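Local coordinates for protein pyocin-S2 (Pseudomonas aeruginosa, PDB 5ODW) that kills sensitive bacteria by breaking down chromosomal DNA and blocking lipid synthesis, this chain being its N-terminal part, probably the one that binds the receptor, at residues Lys63-Leu68 and Lys165-Asp170; Lys70-Glu75 and Ile176-Gln181; Gln135-Met140 and Asp157-Glu162. All blocks are in the same frame, centred on the assembly; numbering follows the deposited sequence.

Contact 1 (Lys63-Leu68 and Lys165-Asp170)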
# COMPACT_ATOMS: atom_id res chain seq x y z
N LYS C 63 -41.77 -10.79 7.11
CA LYS C 63 -42.93 -11.62 6.76
C LYS C 63 -43.41 -12.44 7.96
O LYS C 63 -44.52 -12.97 7.93
CB LYS C 63 -42.65 -12.47 5.51
CG LYS C 63 -42.33 -11.59 4.29
CD LYS C 63 -41.70 -12.34 3.12
CE LYS C 63 -42.70 -12.62 2.02
NZ LYS C 63 -43.34 -11.37 1.50
N SER C 64 -42.59 -12.50 9.02
CA SER C 64 -42.95 -13.13 10.28
C SER C 64 -43.66 -12.12 11.16
O SER C 64 -44.57 -12.48 11.90
CB SER C 64 -41.73 -13.70 10.98
OG SER C 64 -41.35 -14.92 10.37
N HIS C 65 -43.27 -10.84 11.06
CA HIS C 65 -43.91 -9.76 11.81
C HIS C 65 -45.33 -9.45 11.25
O HIS C 65 -46.26 -9.30 12.02
CB HIS C 65 -42.99 -8.51 11.83
CG HIS C 65 -43.66 -7.21 12.20
ND1 HIS C 65 -44.17 -6.97 13.47
CD2 HIS C 65 -43.87 -6.11 11.44
CE1 HIS C 65 -44.68 -5.75 13.44
NE2 HIS C 65 -44.52 -5.19 12.24
N SER C 66 -45.46 -9.28 9.91
CA SER C 66 -46.73 -8.94 9.26
C SER C 66 -47.75 -10.08 9.25
O SER C 66 -48.95 -9.80 9.21
CB SER C 66 -46.51 -8.40 7.85
OG SER C 66 -45.44 -9.06 7.19
N GLU C 67 -47.29 -11.35 9.30
CA GLU C 67 -48.18 -12.52 9.36
C GLU C 67 -48.92 -12.54 10.72
O GLU C 67 -50.07 -12.97 10.82
CB GLU C 67 -47.37 -13.83 9.16
CG GLU C 67 -48.20 -15.12 9.13
CD GLU C 67 -47.49 -16.44 8.88
OE1 GLU C 67 -46.24 -16.44 8.74
OE2 GLU C 67 -48.19 -17.48 8.81
N LEU C 68 -48.22 -12.03 11.75
CA LEU C 68 -48.62 -11.94 13.15
C LEU C 68 -49.51 -10.71 13.43
O LEU C 68 -50.49 -10.84 14.16
CB LEU C 68 -47.35 -11.98 14.01
CG LEU C 68 -47.48 -12.04 15.51
CD1 LEU C 68 -48.11 -13.35 15.98
CD2 LEU C 68 -46.13 -11.84 16.15
N LYS C 165 -36.38 -7.45 18.35
CA LYS C 165 -36.90 -6.64 19.46
C LYS C 165 -37.84 -5.49 19.02
O LYS C 165 -38.87 -5.26 19.65
CB LYS C 165 -35.75 -6.10 20.31
CG LYS C 165 -35.07 -7.16 21.16
CD LYS C 165 -33.78 -6.63 21.76
CE LYS C 165 -33.14 -7.66 22.69
NZ LYS C 165 -33.79 -7.69 24.03
N ALA C 166 -37.47 -4.78 17.96
CA ALA C 166 -38.28 -3.70 17.36
C ALA C 166 -39.69 -4.19 16.98
O ALA C 166 -40.70 -3.55 17.29
CB ALA C 166 -37.56 -3.15 16.14
N TYR C 167 -39.74 -5.33 16.28
CA TYR C 167 -40.97 -5.98 15.85
C TYR C 167 -41.70 -6.60 17.04
O TYR C 167 -42.92 -6.67 17.01
CB TYR C 167 -40.69 -7.02 14.74
CG TYR C 167 -40.28 -6.43 13.40
CD1 TYR C 167 -40.78 -5.21 12.97
CD2 TYR C 167 -39.42 -7.12 12.55
CE1 TYR C 167 -40.40 -4.66 11.74
CE2 TYR C 167 -39.04 -6.59 11.32
CZ TYR C 167 -39.53 -5.36 10.93
OH TYR C 167 -39.17 -4.81 9.73
N SER C 168 -40.97 -7.04 18.10
CA SER C 168 -41.59 -7.60 19.31
C SER C 168 -42.25 -6.46 20.09
O SER C 168 -43.36 -6.65 20.58
CB SER C 168 -40.57 -8.33 20.18
OG SER C 168 -40.24 -9.57 19.58
N ALA C 169 -41.62 -5.28 20.12
CA ALA C 169 -42.17 -4.09 20.78
C ALA C 169 -43.40 -3.58 20.06
O ALA C 169 -44.29 -3.06 20.72
CB ALA C 169 -41.11 -3.00 20.84
N ASP C 170 -43.47 -3.72 18.73
CA ASP C 170 -44.65 -3.28 17.97
C ASP C 170 -45.87 -4.17 18.35
O ASP C 170 -46.93 -3.66 18.70
CB ASP C 170 -44.36 -3.30 16.45
CG ASP C 170 -45.44 -2.64 15.60
OD1 ASP C 170 -45.75 -1.44 15.84
OD2 ASP C 170 -45.97 -3.30 14.68
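His65 of helix 47-70 lays its imidazole on the ring of Tyr167 of helix 153-204, an offset (parallel-displaced) stack that joins two helices of this elongated, mainly helical domain. Starting at the backbone, His65 CB sits over the face of the tyrosine ring, 4.0 Å from its centroid, as a CH-pi contact. CG is anti to the backbone N (chi1 163°), which carries the imidazole across to helix 153-204; chi2 then turns it nearly parallel to the phenol, the planes differing by 11° and the centroids lying 4.3 Å apart. CD2 lies 3.6 Å from Tyr167 CD1, which sits over the centre of the imidazole, while ND1 lies beside Tyr167 CB, 3.7 Å away. A flat imidazole suits this place because it can lie face to face on the phenol while its edge meets Asp170. The phenol's own polar end reaches back to helix 47-70, where Tyr167 OH is hydrogen-bonded to Asp62 OD1. At the far tip of His65 stands the carboxylate of Asp170, one turn beyond Tyr167. Its OD2 lies in the imidazole plane at the ring edge, nearest to His65 CE1; to NE2 it is 3.4 Å, at an angle too poor for a hydrogen bond.

Contact 2 (Lys70-Glu75 and Ile176-Gln181)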
# COMPACT_ATOMS: atom_id res chain seq x y z
N LYS C 70 -51.35 -9.30 11.11
CA LYS C 70 -52.55 -9.68 10.36
C LYS C 70 -53.57 -10.33 11.32
O LYS C 70 -54.67 -9.79 11.49
CB LYS C 70 -52.19 -10.68 9.25
CG LYS C 70 -51.89 -10.06 7.89
CD LYS C 70 -51.98 -11.11 6.77
CE LYS C 70 -51.55 -10.58 5.42
NZ LYS C 70 -51.90 -11.52 4.31
N ASN C 71 -53.17 -11.40 12.00
CA ASN C 71 -54.02 -12.17 12.91
C ASN C 71 -53.71 -12.04 14.40
O ASN C 71 -53.74 -13.04 15.11
CB ASN C 71 -53.95 -13.65 12.55
CG ASN C 71 -54.24 -13.92 11.10
OD1 ASN C 71 -55.15 -13.33 10.51
ND2 ASN C 71 -53.47 -14.82 10.50
N LEU C 72 -53.38 -10.85 14.88
CA LEU C 72 -52.99 -10.68 16.28
C LEU C 72 -54.15 -10.86 17.29
O LEU C 72 -53.89 -11.32 18.41
CB LEU C 72 -52.25 -9.34 16.52
CG LEU C 72 -51.24 -9.33 17.69
CD1 LEU C 72 -50.12 -10.37 17.50
CD2 LEU C 72 -50.69 -7.96 17.92
N LYS C 73 -55.41 -10.52 16.90
CA LYS C 73 -56.62 -10.65 17.74
C LYS C 73 -56.83 -12.11 18.14
O LYS C 73 -57.04 -12.39 19.31
CB LYS C 73 -57.88 -10.14 17.01
CG LYS C 73 -57.79 -8.72 16.43
CD LYS C 73 -59.16 -8.14 16.09
CE LYS C 73 -59.06 -6.85 15.32
NZ LYS C 73 -60.37 -6.15 15.30
N ASN C 74 -56.74 -13.04 17.16
CA ASN C 74 -56.94 -14.48 17.35
C ASN C 74 -55.77 -15.11 18.05
O ASN C 74 -55.96 -15.96 18.91
CB ASN C 74 -57.18 -15.19 16.01
CG ASN C 74 -58.21 -14.49 15.17
OD1 ASN C 74 -59.36 -14.27 15.60
ND2 ASN C 74 -57.80 -14.08 13.98
N GLU C 75 -54.55 -14.69 17.68
CA GLU C 75 -53.32 -15.19 18.28
C GLU C 75 -53.29 -14.90 19.77
O GLU C 75 -53.05 -15.82 20.56
CB GLU C 75 -52.09 -14.59 17.57
CG GLU C 75 -50.77 -15.22 17.97
CD GLU C 75 -50.15 -14.74 19.27
OE1 GLU C 75 -49.99 -13.52 19.46
OE2 GLU C 75 -49.81 -15.61 20.11
N ILE C 176 -51.32 -5.27 24.29
CA ILE C 176 -51.79 -4.60 25.51
C ILE C 176 -53.13 -3.90 25.22
O ILE C 176 -54.04 -3.98 26.04
CB ILE C 176 -50.70 -3.67 26.14
CG1 ILE C 176 -49.47 -4.49 26.58
CG2 ILE C 176 -51.28 -2.90 27.35
CD1 ILE C 176 -48.22 -3.76 26.73
N ALA C 177 -53.26 -3.27 24.03
CA ALA C 177 -54.48 -2.61 23.56
C ALA C 177 -55.62 -3.63 23.47
O ALA C 177 -56.74 -3.33 23.92
CB ALA C 177 -54.24 -1.97 22.20
N ILE C 178 -55.33 -4.83 22.93
CA ILE C 178 -56.28 -5.95 22.80
C ILE C 178 -56.72 -6.44 24.18
O ILE C 178 -57.91 -6.70 24.38
CB ILE C 178 -55.75 -7.13 21.91
CG1 ILE C 178 -55.41 -6.67 20.47
CG2 ILE C 178 -56.75 -8.27 21.90
CD1 ILE C 178 -54.85 -7.71 19.57
N LEU C 179 -55.75 -6.58 25.12
CA LEU C 179 -56.01 -7.05 26.48
C LEU C 179 -56.73 -6.02 27.33
O LEU C 179 -57.51 -6.42 28.18
CB LEU C 179 -54.74 -7.57 27.17
CG LEU C 179 -54.16 -8.87 26.61
CD1 LEU C 179 -52.67 -8.98 26.90
CD2 LEU C 179 -54.91 -10.08 27.13
N LYS C 180 -56.52 -4.70 27.08
CA LYS C 180 -57.20 -3.60 27.79
C LYS C 180 -58.70 -3.66 27.45
O LYS C 180 -59.53 -3.55 28.35
CB LYS C 180 -56.61 -2.24 27.37
CG LYS C 180 -56.22 -1.35 28.54
CD LYS C 180 -54.71 -1.33 28.76
CE LYS C 180 -54.28 -0.39 29.87
NZ LYS C 180 -52.80 -0.34 30.01
N GLN C 181 -59.03 -3.87 26.15
CA GLN C 181 -60.39 -4.00 25.64
C GLN C 181 -61.04 -5.29 26.13
O GLN C 181 -62.22 -5.28 26.47
CB GLN C 181 -60.43 -3.90 24.11
CG GLN C 181 -61.85 -3.87 23.52
CD GLN C 181 -61.91 -3.60 22.03
OE1 GLN C 181 -60.89 -3.34 21.40
NE2 GLN C 181 -63.11 -3.66 21.43
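The backbone hydrogen bond from Lys180 N to Ile176 O, 2.8 Å long, belongs to the helical turn that carries Ile178, whose CD1 methyl touches Leu72 and Lys73 on the neighbouring helix. The closest approaches are all made by that methyl. CG1 of Ile178 is anti to the carbonyl carbon (chi1 -60°) and CD1 continues the chain in extended form, which together carry the longer branch out to the first turn of helix 72-86. There CD1 meets mostly backbone: Lys73 CA at 3.9 Å and, at the same distance, the carbonyl oxygen Leu72 O. The side chains come next, Leu72 CB 4.3 Å and Lys73 CG 4.4 Å from CD1. A beta-branched residue fits this place, being stiff at its base, with one arm long enough to reach the neighbouring backbone. Lysine serves on the exposed flank because its CG lies near the methyl while the rest of the chain leads off to the ammonium group. Leu72 also packs against Ile171 and Ala174, and Thr76 touches Ile178 one turn further along. The turn that receives the methyl is itself closed by Glu75 N bonding to Asn71 O at 3.2 Å. Asn71 leaves helical geometry between helices 47-70 and 72-86; the contact is apolar helix-to-helix packing just after that break, in a helical domain.

Contact 3 (Gln135-Met140 and Asp157-Glu162)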
# COMPACT_ATOMS: atom_id res chain seq x y z
N GLN C 135 -36.52 1.37 9.34
CA GLN C 135 -36.37 2.16 8.11
C GLN C 135 -34.91 2.36 7.74
O GLN C 135 -34.56 2.31 6.57
CB GLN C 135 -37.07 3.54 8.26
CG GLN C 135 -38.59 3.47 8.42
CD GLN C 135 -39.03 3.41 9.87
OE1 GLN C 135 -39.17 4.44 10.55
NE2 GLN C 135 -39.34 2.22 10.35
N LYS C 136 -34.06 2.57 8.77
CA LYS C 136 -32.64 2.90 8.67
C LYS C 136 -31.67 1.71 8.68
O LYS C 136 -30.52 1.89 8.27
CB LYS C 136 -32.26 3.92 9.76
CG LYS C 136 -33.00 5.27 9.63
CD LYS C 136 -32.28 6.29 8.74
CE LYS C 136 -33.18 7.45 8.36
NZ LYS C 136 -34.01 7.14 7.16
N SER C 137 -32.13 0.50 9.06
CA SER C 137 -31.30 -0.72 9.16
C SER C 137 -30.49 -1.10 7.91
O SER C 137 -29.31 -1.37 8.06
CB SER C 137 -32.12 -1.93 9.61
OG SER C 137 -31.33 -3.10 9.75
N GLU C 138 -31.09 -1.18 6.73
CA GLU C 138 -30.33 -1.57 5.53
C GLU C 138 -29.24 -0.57 5.13
O GLU C 138 -28.13 -0.97 4.77
CB GLU C 138 -31.24 -1.89 4.34
CG GLU C 138 -30.49 -2.47 3.15
CD GLU C 138 -31.36 -3.31 2.24
OE1 GLU C 138 -30.89 -3.72 1.17
OE2 GLU C 138 -32.53 -3.57 2.60
N SER C 139 -29.56 0.71 5.18
CA SER C 139 -28.59 1.77 4.89
C SER C 139 -27.41 1.81 5.88
O SER C 139 -26.27 1.99 5.48
CB SER C 139 -29.29 3.12 4.88
OG SER C 139 -30.60 3.00 4.37
N MET C 140 -27.73 1.67 7.16
CA MET C 140 -26.77 1.65 8.28
C MET C 140 -25.81 0.45 8.18
O MET C 140 -24.60 0.62 8.37
CB MET C 140 -27.55 1.59 9.61
CG MET C 140 -26.68 1.71 10.84
SD MET C 140 -27.58 1.24 12.34
CE MET C 140 -26.21 1.04 13.47
N ASP C 157 -25.95 -10.21 12.64
CA ASP C 157 -26.54 -10.78 13.85
C ASP C 157 -27.11 -9.69 14.74
O ASP C 157 -28.22 -9.84 15.25
CB ASP C 157 -25.53 -11.66 14.60
CG ASP C 157 -25.37 -13.07 14.02
OD1 ASP C 157 -26.15 -13.45 13.12
OD2 ASP C 157 -24.46 -13.82 14.51
N ARG C 158 -26.38 -8.56 14.88
CA ARG C 158 -26.81 -7.42 15.68
C ARG C 158 -28.05 -6.75 15.08
O ARG C 158 -29.00 -6.51 15.82
CB ARG C 158 -25.67 -6.41 15.92
CG ARG C 158 -26.01 -5.32 16.94
CD ARG C 158 -25.32 -5.48 18.29
NE ARG C 158 -25.29 -4.21 19.02
CZ ARG C 158 -26.07 -3.91 20.06
NH1 ARG C 158 -26.92 -4.81 20.54
NH2 ARG C 158 -25.98 -2.72 20.64
N HIS C 159 -28.05 -6.45 13.76
CA HIS C 159 -29.19 -5.81 13.08
C HIS C 159 -30.46 -6.65 13.17
O HIS C 159 -31.53 -6.09 13.35
CB HIS C 159 -28.87 -5.47 11.61
CG HIS C 159 -28.15 -4.17 11.41
ND1 HIS C 159 -28.77 -3.09 10.82
CD2 HIS C 159 -26.86 -3.85 11.66
CE1 HIS C 159 -27.85 -2.13 10.76
NE2 HIS C 159 -26.69 -2.55 11.25
N MET C 160 -30.33 -7.99 13.07
CA MET C 160 -31.49 -8.90 13.12
C MET C 160 -32.02 -9.05 14.56
O MET C 160 -33.23 -8.92 14.76
CB MET C 160 -31.21 -10.26 12.43
CG MET C 160 -30.86 -10.18 10.91
SD MET C 160 -31.93 -9.32 9.70
CE MET C 160 -31.30 -7.71 9.74
N SER C 161 -31.13 -9.23 15.57
CA SER C 161 -31.51 -9.28 17.00
C SER C 161 -32.23 -7.98 17.42
O SER C 161 -33.23 -8.05 18.12
CB SER C 161 -30.30 -9.53 17.89
OG SER C 161 -29.70 -10.79 17.62
N GLU C 162 -31.73 -6.82 16.95
CA GLU C 162 -32.26 -5.48 17.21
C GLU C 162 -33.60 -5.21 16.50
O GLU C 162 -34.37 -4.37 16.97
CB GLU C 162 -31.22 -4.40 16.83
CG GLU C 162 -30.03 -4.29 17.79
CD GLU C 162 -30.33 -3.80 19.20
OE1 GLU C 162 -31.28 -2.99 19.37
OE2 GLU C 162 -29.61 -4.22 20.13
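Ser137 and His159 face each other across an antiparallel helical hairpin, made by helix 133-148 and the start of helix 153-204. The polar part of the contact is a hydrogen bond between Ser137 OG and His159 ND1, 2.8 Å long, with the hydroxyl at the edge of the imidazole and near its plane. Ser137 OG is anti to the backbone N (chi1 -178°), which directs it at the opposite helix; being small, serine lets the ring come close to its own helix. The same OG is also hydrogen-bonded to Tyr54 OH of helix 47-70, and His159 NE2 bonds to Gln144 OE1, so both ring nitrogens are engaged and the buried imidazole is held against rotation.

Sulfur and aromatic contacts fill in around it. Met140, extended beyond CG, brings SD obliquely to the ring, 3.7 Å from His159 CE1; a flexible, polarisable thioether suits a ring already held by its bonds. Tyr141 and Tyr128 meet the same ring edge-to-face.

A salt bridge runs along helix 153-204: Arg158 NH1 to Glu162 OE2, 2.8 Å. Arg123, from a loop, pairs with Glu162 OE1; Arg158 NH2 is also hydrogen-bonded to the backbone of another protein's chain. Lastly, Asp157 O receives Ser161 N and Ser161 OG from opposite faces of its carbonyl plane, the hydroxyl at 3.0 Å.

In the fold
All three contacts use helix 153-204, the long spine of the domain, which meets a different helix each time: 133-148 in contact 3, 47-70 in contact 1 and 72-86 in contact 2. Contact 1 lies between the others along it, with its centre about 14 Å from each of theirs, whereas contacts 2 and 3 are about 27 Å apart between centres, on opposite sides of the centre of the chain. Contacts 1 and 2 touch directly, Leu68 CD1 packing 3.8 Å from Glu75 CG across the break between successive helices. Only contact 3 is reached by the chain of another protein in the assembly, through Met140 and Arg158.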